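Local coordinates for histidine-rich glycoprotein (Oryctolagus cuniculus, PDB 4CCV) that is a plasma adapter protein that binds heparin, heme, plasminogen, thrombospondin and divalent metal ions, and is represented here by its second cystatin domain, at residues Ser82-Ala87 and Asn92-Ile97. Numbering follows the deposited sequence.
Sequences SFDVEA and NPEDVI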
loop_
_atom_site.group_PDB
_atom_site.type_symbol
_atom_site.label_atom_id
_atom_site.label_comp_id
_atom_site.label_asym_id
_atom_site.label_seq_id
_atom_site.Cartn_x
_atom_site.Cartn_y
_atom_site.Cartn_z
ATOM N N SER A 82 1.638 9.763 -8.578
ATOM C CA SER A 82 1.281 10.751 -9.546
ATOM C C SER A 82 2.398 10.919 -10.572
ATOM O O SER A 82 3.550 11.203 -10.230
ATOM C CB SER A 82 1.018 12.071 -8.825
ATOM O OG SER A 82 0.573 13.009 -9.747
ATOM N N PHE A 83 2.044 10.727 -11.828
ATOM C CA PHE A 83 3.001 10.722 -12.920
ATOM C C PHE A 83 2.729 11.823 -13.935
ATOM O O PHE A 83 1.593 12.115 -14.337
ATOM C CB PHE A 83 3.024 9.387 -13.704
ATOM C CG PHE A 83 3.596 8.249 -12.931
ATOM C CD1 PHE A 83 4.966 7.979 -12.972
ATOM C CD2 PHE A 83 2.758 7.427 -12.139
ATOM C CE1 PHE A 83 5.493 6.929 -12.243
ATOM C CE2 PHE A 83 3.294 6.392 -11.410
ATOM C CZ PHE A 83 4.651 6.126 -11.474
ATOM N N ASP A 84 3.829 12.396 -14.400
ATOM C CA ASP A 84 3.821 13.200 -15.605
ATOM C C ASP A 84 3.107 12.400 -16.700
ATOM O O ASP A 84 3.373 11.200 -16.862
ATOM C CB ASP A 84 5.265 13.418 -16.012
ATOM C CG ASP A 84 5.394 14.389 -17.133
ATOM O OD1 ASP A 84 4.794 14.160 -18.210
ATOM O OD2 ASP A 84 6.106 15.383 -16.928
ATOM N N VAL A 85 2.205 13.012 -17.448
ATOM C CA VAL A 85 1.573 12.250 -18.546
ATOM C C VAL A 85 2.563 11.710 -19.602
ATOM O O VAL A 85 2.191 10.835 -20.375
ATOM C CB VAL A 85 0.471 13.043 -19.261
ATOM C CG1 VAL A 85 -0.609 13.431 -18.259
ATOM C CG2 VAL A 85 1.047 14.264 -19.978
ATOM N N GLU A 86 3.794 12.239 -19.641
ATOM C CA GLU A 86 4.841 11.792 -20.587
ATOM C C GLU A 86 5.764 10.658 -20.092
ATOM O O GLU A 86 6.595 10.152 -20.850
ATOM C CB GLU A 86 5.705 12.994 -21.010
ATOM C CG GLU A 86 4.917 14.073 -21.736
ATOM C CD GLU A 86 5.450 15.472 -21.476
ATOM O OE1 GLU A 86 5.708 15.808 -20.295
ATOM O OE2 GLU A 86 5.602 16.238 -22.457
ATOM N N ALA A 87 5.604 10.255 -18.838
ATOM C CA ALA A 87 6.402 9.198 -18.241
ATOM C C ALA A 87 6.326 7.910 -19.057
ATOM O O ALA A 87 5.263 7.559 -19.569
ATOM C CB ALA A 87 5.921 8.948 -16.807
ATOM N N ASN A 92 9.438 6.626 -11.680
ATOM C CA ASN A 92 9.769 7.962 -11.222
ATOM C C ASN A 92 8.545 8.874 -11.088
ATOM O O ASN A 92 8.419 9.912 -11.738
ATOM C CB ASN A 92 10.818 8.532 -12.178
ATOM C CG ASN A 92 12.109 7.759 -12.124
ATOM O OD1 ASN A 92 12.479 7.019 -13.053
ATOM N ND2 ASN A 92 12.794 7.877 -11.003
ATOM N N PRO A 93 7.640 8.502 -10.204
ATOM C CA PRO A 93 6.538 9.435 -9.955
ATOM C C PRO A 93 6.988 10.801 -9.472
ATOM O O PRO A 93 8.021 10.924 -8.810
ATOM C CB PRO A 93 5.681 8.704 -8.915
ATOM C CG PRO A 93 6.617 7.817 -8.213
ATOM C CD PRO A 93 7.614 7.339 -9.286
ATOM N N GLU A 94 6.249 11.834 -9.874
ATOM C CA GLU A 94 6.553 13.200 -9.459
ATOM C C GLU A 94 6.361 13.328 -7.969
ATOM O O GLU A 94 7.071 14.091 -7.306
ATOM C CB GLU A 94 5.594 14.177 -10.100
ATOM C CG GLU A 94 5.636 14.173 -11.619
ATOM C CD GLU A 94 6.989 14.620 -12.172
ATOM O OE1 GLU A 94 7.453 15.705 -11.737
ATOM O OE2 GLU A 94 7.587 13.893 -13.025
ATOM N N ASP A 95 5.330 12.653 -7.475
ATOM C CA ASP A 95 5.077 12.557 -6.046
ATOM C C ASP A 95 4.213 11.370 -5.642
ATOM O O ASP A 95 3.562 10.767 -6.459
ATOM C CB ASP A 95 4.476 13.852 -5.478
ATOM C CG ASP A 95 3.186 14.229 -6.127
ATOM O OD1 ASP A 95 2.249 13.447 -6.021
ATOM O OD2 ASP A 95 3.095 15.314 -6.761
ATOM N N VAL A 96 4.220 11.065 -4.341
ATOM C CA VAL A 96 3.551 9.889 -3.811
ATOM C C VAL A 96 2.888 10.276 -2.491
ATOM O O VAL A 96 3.492 10.982 -1.669
ATOM C CB VAL A 96 4.564 8.757 -3.596
ATOM C CG1 VAL A 96 3.899 7.528 -3.001
ATOM C CG2 VAL A 96 5.235 8.345 -4.909
ATOM N N ILE A 97 1.633 9.850 -2.300
ATOM C CA ILE A 97 0.932 9.990 -1.045
ATOM C C ILE A 97 0.525 8.600 -0.549
ATOM O O ILE A 97 -0.065 7.829 -1.313
ATOM C CB ILE A 97 -0.319 10.860 -1.230
ATOM C CG1 ILE A 97 0.104 12.249 -1.749
ATOM C CG2 ILE A 97 -1.092 10.945 0.084
ATOM C CD1 ILE A 97 -1.021 13.057 -2.340
HETATM O O HOH W 1 6.641 11.474 -13.411
#
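Phe-83 lays one face of its ring against Pro-93. Its CB heads away from 92-97, but with CG anti to the carbonyl carbon (chi1 -70°) the ring swings back beside the proline, both side chains pointing the same way: CD1 meets Pro-93 CA, CE1 comes 3.4 Å from Pro-93 N, and CZ lies over Pro-93 CB and CD. Pro-93 CB stands 3.9 Å from the ring centroid, a CH-pi contact offset toward the rim. Beside it the backbones pair antiparallel. Ser-82 N donates to Asp-95 O at 3.0 Å, nearly straight, while Glu-94 N gives a more bent bond to Ser-82 O at 2.8 Å; Glu-94 and Asp-95 thus both face Ser-82 in a classic beta bulge. One water accepts from Asp-84 N and donates to Asn-92 O and Glu-94 OE2, joining the two chains. Asp-84 OD1 accepts from Glu-86 N through its anti lone pair, an Asx turn starting the type I beta turn Asp-84 to Ala-87. Arg-51 NH1, on strand 51-62, salt-bridges Asp-95 OD2 and hydrogen-bonds Ser-82 OG. The contact closes the loop end of hairpin 73-84/95-104 in the cystatin domain's five-stranded antiparallel sheet, where 51-62 flanks 73-84 and 95-104 is an outermost strand within the chain.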